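Local coordinates for protein aminotransferase (PDB 3JTX) that probably transfers amino groups between amino acids and keto acids, using pyridoxal phosphate bound to a lysine, as a class I/II aminotransferase, at residues D292-H295 against V296-R300; L302-E305 against K306-V310; T44-V47 against I48-A51; A76-K80 against R81-G85; S276-I280 against P281-A285. All coordinates share one frame; numbering follows the deposited sequence. Where two conformers were deposited one is given.

Contact 1. Residues D292-H295 against V296-R300; sequences DEQH and VIDNR
Val296 lays CG2 over one face of the His295 ring, 3.7 Å from its centroid, a CH-pi contact in the first turn of helix 294-314. The turn carries a side-chain cap: OD2 of Asp292 accepts the backbone N of His295 at 3.1 Å, nearly straight at 171°. The same oxygen also takes ND1 of His295 at 2.7 Å, through its anti lone pair and in the plane of the imidazole. Two bonds on one carboxylate oxygen therefore hold both the start of the helix and the rotation of the ring. The ring reaches this oxygen because chi1 of His295, 79°, sets CG between the backbone N and the carbonyl carbon. At its far side NE2 bonds Ser247 OG, so both ring nitrogens are engaged. One residue back, Gln294 turns its bent chain onto Asp298, one turn on: NE2 meets OD1 at 3.1 Å, within the amide plane but from above the carboxylate plane, whose tilt to the amide is 45°. Glu293 runs alongside Val296, its OE2 in a salt bridge with Arg246, next in sequence to the lysine that carries the pyridoxal phosphate. The other oxygen, OE1 of Glu293, accepts from a water at 2.6 Å; a further link from that water to NH2 of Arg300 is doubtful, since it depends on one of two conformers of the arginine.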
loop_
_atom_site.group_PDB
_atom_site.type_symbol
_atom_site.label_atom_id
_atom_site.label_comp_id
_atom_site.label_asym_id
_atom_site.label_seq_id
_atom_site.Cartn_x
_atom_site.Cartn_y
_atom_site.Cartn_z
ATOM N N ASP A 292 19.989 -11.978 9.012
ATOM C CA ASP A 292 20.865 -11.667 10.141
ATOM C C ASP A 292 20.143 -11.772 11.478
ATOM O O ASP A 292 19.039 -11.246 11.637
ATOM C CB ASP A 292 21.413 -10.259 10.021
ATOM C CG ASP A 292 22.396 -9.933 11.119
ATOM O OD1 ASP A 292 23.422 -10.621 11.181
ATOM O OD2 ASP A 292 22.139 -9.022 11.936
ATOM N N GLU A 293 20.777 -12.428 12.446
ATOM C CA GLU A 293 20.239 -12.481 13.797
ATOM C C GLU A 293 21.020 -11.644 14.812
ATOM O O GLU A 293 20.490 -11.364 15.888
ATOM C CB GLU A 293 20.116 -13.919 14.291
ATOM C CG GLU A 293 19.118 -14.761 13.528
ATOM C CD GLU A 293 17.685 -14.219 13.548
ATOM O OE1 GLU A 293 17.232 -13.665 14.572
ATOM O OE2 GLU A 293 16.997 -14.373 12.520
ATOM N N GLN A 294 22.255 -11.234 14.494
ATOM C CA GLN A 294 23.045 -10.517 15.494
ATOM C C GLN A 294 22.337 -9.248 15.930
ATOM O O GLN A 294 22.233 -8.966 17.125
ATOM C CB GLN A 294 24.468 -10.203 15.014
ATOM C CG GLN A 294 25.391 -9.724 16.141
ATOM C CD GLN A 294 25.481 -10.731 17.302
ATOM O OE1 GLN A 294 25.840 -11.897 17.096
ATOM N NE2 GLN A 294 25.124 -10.287 18.520
ATOM N N HIS A 295 21.820 -8.485 14.970
ATOM C CA HIS A 295 21.143 -7.242 15.325
ATOM C C HIS A 295 19.883 -7.513 16.144
ATOM O O HIS A 295 19.479 -6.678 16.954
ATOM C CB HIS A 295 20.859 -6.388 14.090
ATOM C CG HIS A 295 19.667 -6.822 13.292
ATOM N ND1 HIS A 295 19.737 -7.798 12.324
ATOM C CD2 HIS A 295 18.384 -6.381 13.293
ATOM C CE1 HIS A 295 18.541 -7.958 11.775
ATOM N NE2 HIS A 295 17.703 -7.105 12.342
ATOM N N VAL A 296 19.268 -8.686 15.947
ATOM C CA VAL A 296 18.041 -9.027 16.661
ATOM C C VAL A 296 18.379 -9.428 18.099
ATOM O O VAL A 296 17.684 -9.018 19.043
ATOM C CB VAL A 296 17.252 -10.138 15.958
ATOM C CG1 VAL A 296 15.960 -10.395 16.694
ATOM C CG2 VAL A 296 16.952 -9.754 14.494
ATOM N N ILE A 297 19.450 -10.212 18.258
ATOM C CA ILE A 297 19.967 -10.570 19.574
ATOM C C ILE A 297 20.321 -9.304 20.376
ATOM O O ILE A 297 19.927 -9.171 21.530
ATOM C CB ILE A 297 21.189 -11.502 19.467
ATOM C CG1 ILE A 297 20.759 -12.880 18.915
ATOM C CG2 ILE A 297 21.899 -11.620 20.844
ATOM C CD1 ILE A 297 21.900 -13.693 18.239
ATOM N N ASP A 298 21.016 -8.357 19.750
ATOM C CA ASP A 298 21.360 -7.087 20.409
ATOM C C ASP A 298 20.101 -6.313 20.838
ATOM O O ASP A 298 20.006 -5.818 21.955
ATOM C CB ASP A 298 22.195 -6.217 19.474
ATOM C CG ASP A 298 23.562 -6.828 19.144
ATOM O OD1 ASP A 298 24.035 -7.741 19.854
ATOM O OD2 ASP A 298 24.155 -6.382 18.140
ATOM N N ASN A 299 19.130 -6.224 19.940
ATOM C CA ASN A 299 17.875 -5.517 20.209
ATOM C C ASN A 299 17.155 -6.139 21.411
ATOM O O ASN A 299 16.722 -5.440 22.345
ATOM C CB ASN A 299 16.993 -5.573 18.958
ATOM C CG ASN A 299 15.838 -4.592 18.996
ATOM O OD1 ASN A 299 15.984 -3.454 19.457
ATOM N ND2 ASN A 299 14.680 -5.018 18.467
ATOM N N ARG A 300 17.028 -7.460 21.367
ATOM C CA ARG A 300 16.364 -8.209 22.423
ATOM C C ARG A 300 17.087 -8.006 23.756
ATOM O O ARG A 300 16.458 -7.855 24.799
ATOM C CB ARG A 300 16.290 -9.697 22.045
ATOM C CG ARG A 300 15.811 -10.600 23.148
ATOM C CD ARG A 300 15.710 -12.037 22.684
ATOM N NE ARG A 300 15.237 -12.128 21.311
ATOM C CZ ARG A 300 15.918 -12.706 20.327
ATOM N NH1 ARG A 300 17.094 -13.264 20.573
ATOM N NH2 ARG A 300 15.411 -12.747 19.102
HETATM O O HOH W 1 17.118 -14.419 17.093
#

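Contact 2. Residues L302-E305 against K306-V310; sequences LYQE and KFERV
Consecutive i-to-i+4 bonds carry the backbone through this turn of helix 294-314, among them Phe307 N to Tyr303 O at 3.0 Å and Glu308 N to Gln304 O at 2.9 Å. On its outer side Gln304 spans one turn to Glu308: NE2 reaches OE2 at 2.7 Å, with a bent N-H...O angle of 141°. The donor stands above the carboxylate plane, and amide and carboxylate are turned 68° apart. The bend at chi2 of Gln304, 90°, folds the amide over towards Glu308, while its OE1 accepts from Asp216 N. Lys306 lies alongside Tyr303, pointing the same way, with NZ 4.0 Å from CE1 of Tyr303. That buried ammonium is satisfied elsewhere, by His42 and by the carbonyls of Leu377 and Ala379. The Phe307 ring presents its edge to Tyr303 O, CD2 standing 3.3 Å from that oxygen. Phe307 and Val310 pack on Ile329 of strand 328-332, whereas Lys306, Arg309 and Val310 lean on helix 381-394.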
loop_
_atom_site.group_PDB
_atom_site.type_symbol
_atom_site.label_atom_id
_atom_site.label_comp_id
_atom_site.label_asym_id
_atom_site.label_seq_id
_atom_site.Cartn_x
_atom_site.Cartn_y
_atom_site.Cartn_z
ATOM N N LEU A 302 18.705 -5.308 24.744
ATOM C CA LEU A 302 18.331 -3.977 25.258
ATOM C C LEU A 302 17.024 -4.052 26.044
ATOM O O LEU A 302 16.922 -3.491 27.135
ATOM C CB LEU A 302 18.182 -2.941 24.133
ATOM C CG LEU A 302 19.428 -2.483 23.357
ATOM C CD1 LEU A 302 19.005 -1.607 22.176
ATOM C CD2 LEU A 302 20.440 -1.747 24.249
ATOM N N TYR A 303 16.024 -4.751 25.506
ATOM C CA TYR A 303 14.730 -4.837 26.193
ATOM C C TYR A 303 14.801 -5.683 27.470
ATOM O O TYR A 303 14.205 -5.329 28.483
ATOM C CB TYR A 303 13.650 -5.385 25.264
ATOM C CG TYR A 303 13.249 -4.453 24.134
ATOM C CD1 TYR A 303 12.598 -3.246 24.391
ATOM C CD2 TYR A 303 13.477 -4.802 22.811
ATOM C CE1 TYR A 303 12.202 -2.396 23.352
ATOM C CE2 TYR A 303 13.083 -3.971 21.765
ATOM C CZ TYR A 303 12.445 -2.769 22.038
ATOM O OH TYR A 303 12.047 -1.936 21.004
ATOM N N GLN A 304 15.505 -6.811 27.396
ATOM C CA GLN A 304 15.770 -7.663 28.557
ATOM C C GLN A 304 16.339 -6.863 29.739
ATOM O O GLN A 304 15.875 -7.006 30.876
ATOM C CB GLN A 304 16.738 -8.789 28.160
ATOM C CG GLN A 304 17.288 -9.638 29.300
ATOM C CD GLN A 304 16.442 -10.862 29.640
ATOM O OE1 GLN A 304 15.954 -11.571 28.757
ATOM N NE2 GLN A 304 16.301 -11.130 30.934
ATOM N N GLU A 305 17.336 -6.026 29.464
ATOM C CA GLU A 305 17.984 -5.231 30.511
ATOM C C GLU A 305 16.953 -4.311 31.157
ATOM O O GLU A 305 16.856 -4.226 32.373
ATOM C CB GLU A 305 19.135 -4.423 29.905
ATOM C CG GLU A 305 19.905 -3.571 30.895
ATOM C CD GLU A 305 20.974 -2.688 30.241
ATOM O OE1 GLU A 305 20.970 -2.528 28.990
ATOM O OE2 GLU A 305 21.804 -2.135 30.998
ATOM N N LYS A 306 16.142 -3.647 30.338
ATOM C CA LYS A 306 15.125 -2.750 30.869
ATOM C C LYS A 306 14.150 -3.473 31.812
ATOM O O LYS A 306 13.888 -3.001 32.919
ATOM C CB LYS A 306 14.329 -2.092 29.732
ATOM C CG LYS A 306 15.158 -1.188 28.826
ATOM C CD LYS A 306 14.307 -0.573 27.726
ATOM C CE LYS A 306 15.088 -0.343 26.434
ATOM N NZ LYS A 306 14.226 0.339 25.418
ATOM N N PHE A 307 13.601 -4.601 31.358
ATOM C CA PHE A 307 12.612 -5.350 32.139
ATOM C C PHE A 307 13.226 -5.932 33.414
ATOM O O PHE A 307 12.584 -5.930 34.459
ATOM C CB PHE A 307 11.989 -6.476 31.313
ATOM C CG PHE A 307 10.829 -6.038 30.467
ATOM C CD1 PHE A 307 9.541 -6.054 30.975
ATOM C CD2 PHE A 307 11.027 -5.612 29.174
ATOM C CE1 PHE A 307 8.468 -5.656 30.201
ATOM C CE2 PHE A 307 9.964 -5.215 28.384
ATOM C CZ PHE A 307 8.673 -5.238 28.904
ATOM N N GLU A 308 14.459 -6.437 33.305
ATOM C CA GLU A 308 15.177 -6.999 34.433
ATOM C C GLU A 308 15.273 -6.027 35.599
ATOM O O GLU A 308 15.223 -6.442 36.745
ATOM C CB GLU A 308 16.598 -7.397 34.025
ATOM C CG GLU A 308 16.700 -8.789 33.511
ATOM C CD GLU A 308 18.090 -9.126 32.990
ATOM O OE1 GLU A 308 18.991 -8.243 33.014
ATOM O OE2 GLU A 308 18.263 -10.281 32.545
ATOM N N ARG A 309 15.416 -4.738 35.291
ATOM C CA ARG A 309 15.565 -3.705 36.308
ATOM C C ARG A 309 14.226 -3.092 36.725
ATOM O O ARG A 309 14.006 -2.832 37.910
ATOM C CB ARG A 309 16.527 -2.635 35.805
ATOM C CG ARG A 309 17.911 -3.208 35.492
ATOM C CD ARG A 309 18.912 -2.152 35.057
ATOM N NE ARG A 309 19.148 -1.152 36.101
ATOM C CZ ARG A 309 19.777 0.014 35.922
ATOM N NH1 ARG A 309 20.282 0.347 34.734
ATOM N NH2 ARG A 309 19.905 0.850 36.947
ATOM N N VAL A 310 13.323 -2.895 35.762
ATOM C CA VAL A 310 12.037 -2.246 36.019
ATOM C C VAL A 310 11.046 -3.122 36.805
ATOM O O VAL A 310 10.371 -2.632 37.711
ATOM C CB VAL A 310 11.375 -1.760 34.689
ATOM C CG1 VAL A 310 9.941 -1.330 34.918
ATOM C CG2 VAL A 310 12.188 -0.641 34.061
#

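Contact 3. Residues T44-V47 against I48-A51; sequences TPKV and ITDA
Lys46 NZ meets Asp50 OD1 at 2.8 Å, a salt bridge spanning one turn of helix 46-54, and OD1 receives it on its syn lone pair. A weak second bond runs from the same nitrogen to OD2 of Asp50 at 3.0 Å, so the ammonium addresses both carboxylate oxygens. The lysine leaves the backbone extended, with CG anti to the backbone N (chi1 -180°), and only the last torsion, chi4 61°, folds NZ back onto the acid. Along the backbone, Asp50 N bonds Lys46 O at 2.8 Å, fixing the same pair a second time. This is the first turn of the helix, with Pro45 at the N-cap position: its carbonyl O accepts from Ile48 N at 3.3 Å and only weakly from Thr49 N. The proline ring packs through CG against CD1 of Ile48 at 3.6 Å. Ile48 then continues inward onto Ala285 and Ala289 of helix 280-291. On another side the methyls of Thr44 and Thr49, CG2 to CG2, touch at 3.6 Å, next to the dimer interface: Thr44 packs on Leu59 and Thr49 on Leu56 of the second subunit. Thr44 OG1 is bonded to Asn248 O.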
loop_
_atom_site.group_PDB
_atom_site.type_symbol
_atom_site.label_atom_id
_atom_site.label_comp_id
_atom_site.label_asym_id
_atom_site.label_seq_id
_atom_site.Cartn_x
_atom_site.Cartn_y
_atom_site.Cartn_z
ATOM N N THR A 44 18.190 1.940 13.678
ATOM C CA THR A 44 18.277 0.999 12.564
ATOM C C THR A 44 19.687 0.437 12.441
ATOM O O THR A 44 20.650 1.188 12.492
ATOM C CB THR A 44 17.877 1.707 11.257
ATOM O OG1 THR A 44 16.522 2.174 11.379
ATOM C CG2 THR A 44 17.994 0.766 10.056
ATOM N N PRO A 45 19.816 -0.887 12.278
ATOM C CA PRO A 45 21.133 -1.511 12.115
ATOM C C PRO A 45 21.756 -1.308 10.744
ATOM O O PRO A 45 21.059 -1.284 9.739
ATOM C CB PRO A 45 20.841 -2.999 12.314
ATOM C CG PRO A 45 19.432 -3.164 11.958
ATOM C CD PRO A 45 18.736 -1.885 12.279
ATOM N N LYS A 46 23.081 -1.241 10.727
ATOM C CA LYS A 46 23.858 -1.023 9.523
ATOM C C LYS A 46 23.745 -2.157 8.501
ATOM O O LYS A 46 23.834 -1.904 7.309
ATOM C CB LYS A 46 25.331 -0.790 9.892
ATOM C CG LYS A 46 26.271 -0.539 8.719
ATOM C CD LYS A 46 27.647 -0.024 9.199
ATOM C CE LYS A 46 28.778 -0.435 8.252
ATOM N NZ LYS A 46 28.585 0.110 6.891
ATOM N N VAL A 47 23.566 -3.400 8.952
ATOM C CA VAL A 47 23.445 -4.522 8.012
ATOM C C VAL A 47 22.287 -4.296 7.009
ATOM O O VAL A 47 22.390 -4.666 5.841
ATOM C CB VAL A 47 23.290 -5.893 8.728
ATOM C CG1 VAL A 47 21.957 -6.010 9.474
ATOM C CG2 VAL A 47 23.437 -7.026 7.731
ATOM N N ILE A 48 21.210 -3.663 7.473
ATOM C CA ILE A 48 20.046 -3.377 6.640
ATOM C C ILE A 48 20.311 -2.166 5.719
ATOM O O ILE A 48 20.047 -2.222 4.508
ATOM C CB ILE A 48 18.774 -3.148 7.506
ATOM C CG1 ILE A 48 18.455 -4.393 8.349
ATOM C CG2 ILE A 48 17.552 -2.784 6.631
ATOM C CD1 ILE A 48 17.211 -4.246 9.289
ATOM N N THR A 49 20.842 -1.080 6.284
ATOM C CA THR A 49 21.035 0.141 5.503
ATOM C C THR A 49 22.115 -0.062 4.443
ATOM O O THR A 49 21.983 0.430 3.330
ATOM C CB THR A 49 21.318 1.382 6.396
ATOM O OG1 THR A 49 22.437 1.126 7.238
ATOM C CG2 THR A 49 20.117 1.698 7.278
ATOM N N ASP A 50 23.145 -0.843 4.771
ATOM C CA ASP A 50 24.160 -1.241 3.798
ATOM C C ASP A 50 23.575 -1.929 2.554
ATOM O O ASP A 50 23.953 -1.588 1.433
ATOM C CB ASP A 50 25.170 -2.213 4.430
ATOM C CG ASP A 50 26.252 -1.521 5.251
ATOM O OD1 ASP A 50 26.341 -0.274 5.231
ATOM O OD2 ASP A 50 27.034 -2.251 5.908
ATOM N N ALA A 51 22.685 -2.906 2.769
ATOM C CA ALA A 51 22.070 -3.687 1.676
ATOM C C ALA A 51 21.155 -2.824 0.802
ATOM O O ALA A 51 21.111 -2.985 -0.428
ATOM C CB ALA A 51 21.280 -4.881 2.239
#

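Contact 4. Residues A76-K80 against R81-G85; sequences ANWLK and RRYDG
The Trp78 indole is approached by three successive residues of the next turn. Arg82 runs alongside it, pointing the same way, and lays CB over one face, 4.1 Å from the six-membered ring centroid and 17° off the normal, a CH-pi contact. Tyr83 turns its edge toward the indole face in an offset edge-to-face pair, planes at 88° and centroids 5.9 Å apart; its CE2 also touches CD2 of Leu79 at 3.8 Å. Arg81 crosses Trp78 at about a right angle, with NH2 at the indole edge, 3.6 Å from CD1 of Trp78. A bend at chi3, -48°, brings its guanidinium back over CA of Trp78. Beyond the indole, Arg82 NE forms a salt bridge with Glu212, and Trp290 meets the Trp78 ring. Gly85 N closes the backbone on Lys80 O at 2.8 Å, in the carbonyl plane. With Asp84 and Gly85 both at positive phi, this i-to-i+5 bond marks the helix C-terminus, where helix 69-82 runs out into a loop.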
loop_
_atom_site.group_PDB
_atom_site.type_symbol
_atom_site.label_atom_id
_atom_site.label_comp_id
_atom_site.label_asym_id
_atom_site.label_seq_id
_atom_site.Cartn_x
_atom_site.Cartn_y
_atom_site.Cartn_z
ATOM N N ALA A 76 11.264 -17.965 4.245
ATOM C CA ALA A 76 11.146 -19.420 4.486
ATOM C C ALA A 76 12.292 -19.939 5.356
ATOM O O ALA A 76 12.078 -20.728 6.288
ATOM C CB ALA A 76 11.091 -20.173 3.175
ATOM N N ASN A 77 13.512 -19.497 5.046
ATOM C CA ASN A 77 14.687 -19.877 5.818
ATOM C C ASN A 77 14.618 -19.373 7.258
ATOM O O ASN A 77 14.936 -20.112 8.186
ATOM C CB ASN A 77 15.964 -19.358 5.165
ATOM C CG ASN A 77 16.277 -20.043 3.841
ATOM O OD1 ASN A 77 15.751 -21.114 3.541
ATOM N ND2 ASN A 77 17.127 -19.410 3.035
ATOM N N TRP A 78 14.205 -18.118 7.435
ATOM C CA TRP A 78 14.002 -17.549 8.766
ATOM C C TRP A 78 12.986 -18.346 9.601
ATOM O O TRP A 78 13.241 -18.651 10.772
ATOM C CB TRP A 78 13.551 -16.084 8.696
ATOM C CG TRP A 78 13.328 -15.520 10.063
ATOM C CD1 TRP A 78 14.287 -15.100 10.948
ATOM C CD2 TRP A 78 12.071 -15.356 10.727
ATOM N NE1 TRP A 78 13.701 -14.676 12.109
ATOM C CE2 TRP A 78 12.341 -14.821 12.002
ATOM C CE3 TRP A 78 10.749 -15.601 10.364
ATOM C CZ2 TRP A 78 11.328 -14.532 12.926
ATOM C CZ3 TRP A 78 9.739 -15.302 11.272
ATOM C CH2 TRP A 78 10.037 -14.775 12.539
ATOM N N LEU A 79 11.853 -18.691 8.989
ATOM C CA LEU A 79 10.812 -19.483 9.662
ATOM C C LEU A 79 11.343 -20.840 10.152
ATOM O O LEU A 79 10.994 -21.297 11.237
ATOM C CB LEU A 79 9.617 -19.724 8.725
ATOM C CG LEU A 79 8.699 -18.522 8.435
ATOM C CD1 LEU A 79 7.813 -18.819 7.239
ATOM C CD2 LEU A 79 7.833 -18.132 9.650
ATOM N N LYS A 80 12.145 -21.498 9.320
ATOM C CA LYS A 80 12.722 -22.793 9.682
ATOM C C LYS A 80 13.669 -22.670 10.871
ATOM O O LYS A 80 13.666 -23.537 11.762
ATOM C CB LYS A 80 13.460 -23.425 8.498
ATOM C CG LYS A 80 13.768 -24.895 8.740
ATOM C CD LYS A 80 14.301 -25.615 7.500
ATOM C CE LYS A 80 14.602 -27.072 7.840
ATOM N NZ LYS A 80 15.402 -27.743 6.770
ATOM N N ARG A 81 14.483 -21.612 10.874
ATOM C CA ARG A 81 15.385 -21.343 11.996
ATOM C C ARG A 81 14.622 -20.999 13.264
ATOM O O ARG A 81 14.982 -21.433 14.353
ATOM C CB ARG A 81 16.336 -20.191 11.665
ATOM C CG ARG A 81 17.406 -20.539 10.624
ATOM C CD ARG A 81 18.578 -19.550 10.651
ATOM N NE ARG A 81 18.172 -18.145 10.647
ATOM C CZ ARG A 81 17.800 -17.463 9.564
ATOM N NH1 ARG A 81 17.770 -18.056 8.373
ATOM N NH2 ARG A 81 17.460 -16.184 9.670
ATOM N N ARG A 82 13.574 -20.199 13.118
ATOM C CA ARG A 82 12.901 -19.604 14.258
ATOM C C ARG A 82 11.926 -20.565 14.940
ATOM O O ARG A 82 11.772 -20.513 16.175
ATOM C CB ARG A 82 12.159 -18.326 13.811
ATOM C CG ARG A 82 11.217 -17.725 14.857
ATOM C CD ARG A 82 11.946 -17.267 16.120
ATOM N NE ARG A 82 11.012 -16.643 17.047
ATOM C CZ ARG A 82 10.175 -17.304 17.841
ATOM N NH1 ARG A 82 10.196 -18.628 17.888
ATOM N NH2 ARG A 82 9.342 -16.631 18.628
ATOM N N TYR A 83 11.284 -21.426 14.143
ATOM C CA TYR A 83 10.255 -22.345 14.632
ATOM C C TYR A 83 10.685 -23.812 14.510
ATOM O O TYR A 83 9.915 -24.678 14.067
ATOM C CB TYR A 83 8.918 -22.055 13.928
ATOM C CG TYR A 83 8.456 -20.638 14.203
ATOM C CD1 TYR A 83 7.991 -20.261 15.466
ATOM C CD2 TYR A 83 8.540 -19.656 13.225
ATOM C CE1 TYR A 83 7.584 -18.947 15.727
ATOM C CE2 TYR A 83 8.143 -18.359 13.476
ATOM C CZ TYR A 83 7.667 -18.002 14.727
ATOM O OH TYR A 83 7.308 -16.688 14.944
ATOM N N ASP A 84 11.938 -24.062 14.900
ATOM C CA ASP A 84 12.461 -25.396 15.125
ATOM C C ASP A 84 12.181 -26.358 13.974
ATOM O O ASP A 84 11.659 -27.448 14.184
ATOM C CB ASP A 84 11.899 -25.946 16.439
ATOM C CG ASP A 84 12.675 -27.151 16.943
ATOM O OD1 ASP A 84 13.888 -27.249 16.648
ATOM O OD2 ASP A 84 12.064 -28.006 17.612
ATOM N N GLY A 85 12.533 -25.938 12.760
ATOM C CA GLY A 85 12.413 -26.778 11.568
ATOM C C GLY A 85 11.144 -26.641 10.749
ATOM O O GLY A 85 10.980 -27.336 9.756
#

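Contact 5. Residues S276-I280 against P281-A285; sequences SAMSI and PVQRA
Gln283 reaches back to Met278, one residue ahead of the N-cap Ser279: NE2 donates to Met278 O at 2.9 Å and 163°, with the acceptor close to the amide plane. Its chain is extended beyond CG, which carries the amide along the incoming loop, while OE1 bonds Leu68 N. Both ends of this buried amide are thus satisfied. The selenium of selenomethionine Met278 rests against CG of Gln283 at 3.6 Å. From the same side chain CG touches CG1 of Val282 at 3.8 Å, the two side chains crossing at about a right angle. CB of Ser279 meets CG2 of Val282 at 3.7 Å. Ile280 and Arg284 lie side by side, CG2 of Ile280 standing 3.9 Å from NE of Arg284. Backbone bonds fix these positions: Gln283 N to Ser279 O at 2.9 Å and Arg284 N to Ile280 O at 2.8 Å. Further out, Arg284 forms salt bridges with Glu58 and Glu70, and Met278 and Gln283 touch Leu71 of helix 69-82. Ser279 OG reaches Gly251 O of the second subunit in a weak hydrogen bond. The whole is the N-terminal start of helix 280-291, with Ser279 at the N-cap position, its side chain making no capping bond, and Pro281 in the first turn.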
loop_
_atom_site.group_PDB
_atom_site.type_symbol
_atom_site.label_atom_id
_atom_site.label_comp_id
_atom_site.label_asym_id
_atom_site.label_seq_id
_atom_site.Cartn_x
_atom_site.Cartn_y
_atom_site.Cartn_z
ATOM N N SER A 276 0.584 -3.133 -4.132
ATOM C CA SER A 276 1.404 -3.360 -2.942
ATOM C C SER A 276 2.663 -4.210 -3.202
ATOM O O SER A 276 3.083 -4.995 -2.366
ATOM C CB SER A 276 0.536 -3.937 -1.818
ATOM O OG SER A 276 -0.367 -4.959 -2.271
ATOM N N ALA A 277 3.271 -4.001 -4.363
ATOM C CA ALA A 277 4.532 -4.612 -4.746
ATOM C C ALA A 277 5.687 -3.867 -4.061
ATOM O O ALA A 277 5.643 -2.641 -3.916
ATOM C CB ALA A 277 4.687 -4.548 -6.281
HETATM N N MSE A 278 6.705 -4.602 -3.626
HETATM C CA MSE A 278 7.802 -4.022 -2.828
HETATM C C MSE A 278 8.994 -3.557 -3.663
HETATM O O MSE A 278 9.585 -4.347 -4.398
HETATM C CB MSE A 278 8.291 -5.053 -1.818
HETATM C CG MSE A 278 9.258 -4.506 -0.774
HETATM SE SE MSE A 278 9.806 -5.847 0.502
HETATM C CE MSE A 278 8.113 -5.933 1.497
ATOM N N SER A 279 9.364 -2.274 -3.520
ATOM C CA SER A 279 10.617 -1.747 -4.071
ATOM C C SER A 279 11.754 -2.767 -4.001
ATOM O O SER A 279 12.030 -3.309 -2.937
ATOM C CB SER A 279 10.993 -0.502 -3.253
ATOM O OG SER A 279 12.212 0.043 -3.665
ATOM N N ILE A 280 12.451 -3.020 -5.106
ATOM C CA ILE A 280 13.492 -4.044 -5.071
ATOM C C ILE A 280 14.584 -3.726 -4.018
ATOM O O ILE A 280 14.958 -4.615 -3.241
ATOM C CB ILE A 280 14.064 -4.366 -6.470
ATOM C CG1 ILE A 280 12.956 -5.032 -7.315
ATOM C CG2 ILE A 280 15.230 -5.344 -6.342
ATOM C CD1 ILE A 280 13.253 -5.177 -8.793
ATOM N N PRO A 281 15.078 -2.475 -3.965
ATOM C CA PRO A 281 16.024 -2.170 -2.870
ATOM C C PRO A 281 15.487 -2.436 -1.460
ATOM O O PRO A 281 16.257 -2.845 -0.582
ATOM C CB PRO A 281 16.336 -0.690 -3.079
ATOM C CG PRO A 281 16.189 -0.503 -4.571
ATOM C CD PRO A 281 14.992 -1.367 -4.930
ATOM N N VAL A 282 14.186 -2.238 -1.236
ATOM C CA VAL A 282 13.584 -2.613 0.048
ATOM C C VAL A 282 13.556 -4.138 0.237
ATOM O O VAL A 282 13.795 -4.639 1.352
ATOM C CB VAL A 282 12.186 -2.010 0.202
ATOM C CG1 VAL A 282 11.519 -2.501 1.479
ATOM C CG2 VAL A 282 12.289 -0.465 0.200
ATOM N N GLN A 283 13.305 -4.876 -0.846
ATOM C CA GLN A 283 13.421 -6.325 -0.812
ATOM C C GLN A 283 14.842 -6.789 -0.445
ATOM O O GLN A 283 15.016 -7.713 0.351
ATOM C CB GLN A 283 13.019 -6.956 -2.143
ATOM C CG GLN A 283 11.542 -6.767 -2.525
ATOM C CD GLN A 283 11.156 -7.678 -3.682
ATOM O OE1 GLN A 283 11.392 -8.891 -3.628
ATOM N NE2 GLN A 283 10.546 -7.100 -4.726
ATOM N N ARG A 284 15.847 -6.130 -1.016
ATOM C CA ARG A 284 17.240 -6.469 -0.724
ATOM C C ARG A 284 17.595 -6.203 0.754
ATOM O O ARG A 284 18.251 -7.021 1.406
ATOM C CB ARG A 284 18.191 -5.696 -1.637
ATOM C CG ARG A 284 17.964 -5.926 -3.129
ATOM C CD ARG A 284 18.616 -7.172 -3.642
ATOM N NE ARG A 284 18.353 -7.328 -5.068
ATOM C CZ ARG A 284 18.224 -8.490 -5.694
ATOM N NH1 ARG A 284 18.349 -9.643 -5.034
ATOM N NH2 ARG A 284 17.956 -8.503 -6.990
ATOM N N ALA A 285 17.192 -5.039 1.247
ATOM C CA ALA A 285 17.397 -4.666 2.643
ATOM C C ALA A 285 16.691 -5.667 3.557
ATOM O O ALA A 285 17.207 -6.022 4.622
ATOM C CB ALA A 285 16.870 -3.244 2.876
#

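Overall arrangement
From the N terminus the chain meets contact 3, contact 4, contact 5, contact 1 and contact 2 in series; each is local, so none closes a long loop and none nest or cross. Contact 3 opens helix 46-54 and contact 4 ends helix 69-82, the two centres about 22 Å apart. Contact 5 starts helix 280-291, where Ala285 packs on Ile48 of contact 3. Contact 1 starts the next helix and touches contacts 3 and 4: His295 rests on Pro45 and Val47 of contact 3, and Glu293 reaches Trp78 and, weakly, Arg81 of contact 4. Contact 2 continues helix 294-314 towards strand 328-332 and helix 381-394. Contacts 3 and 5 both touch the second subunit.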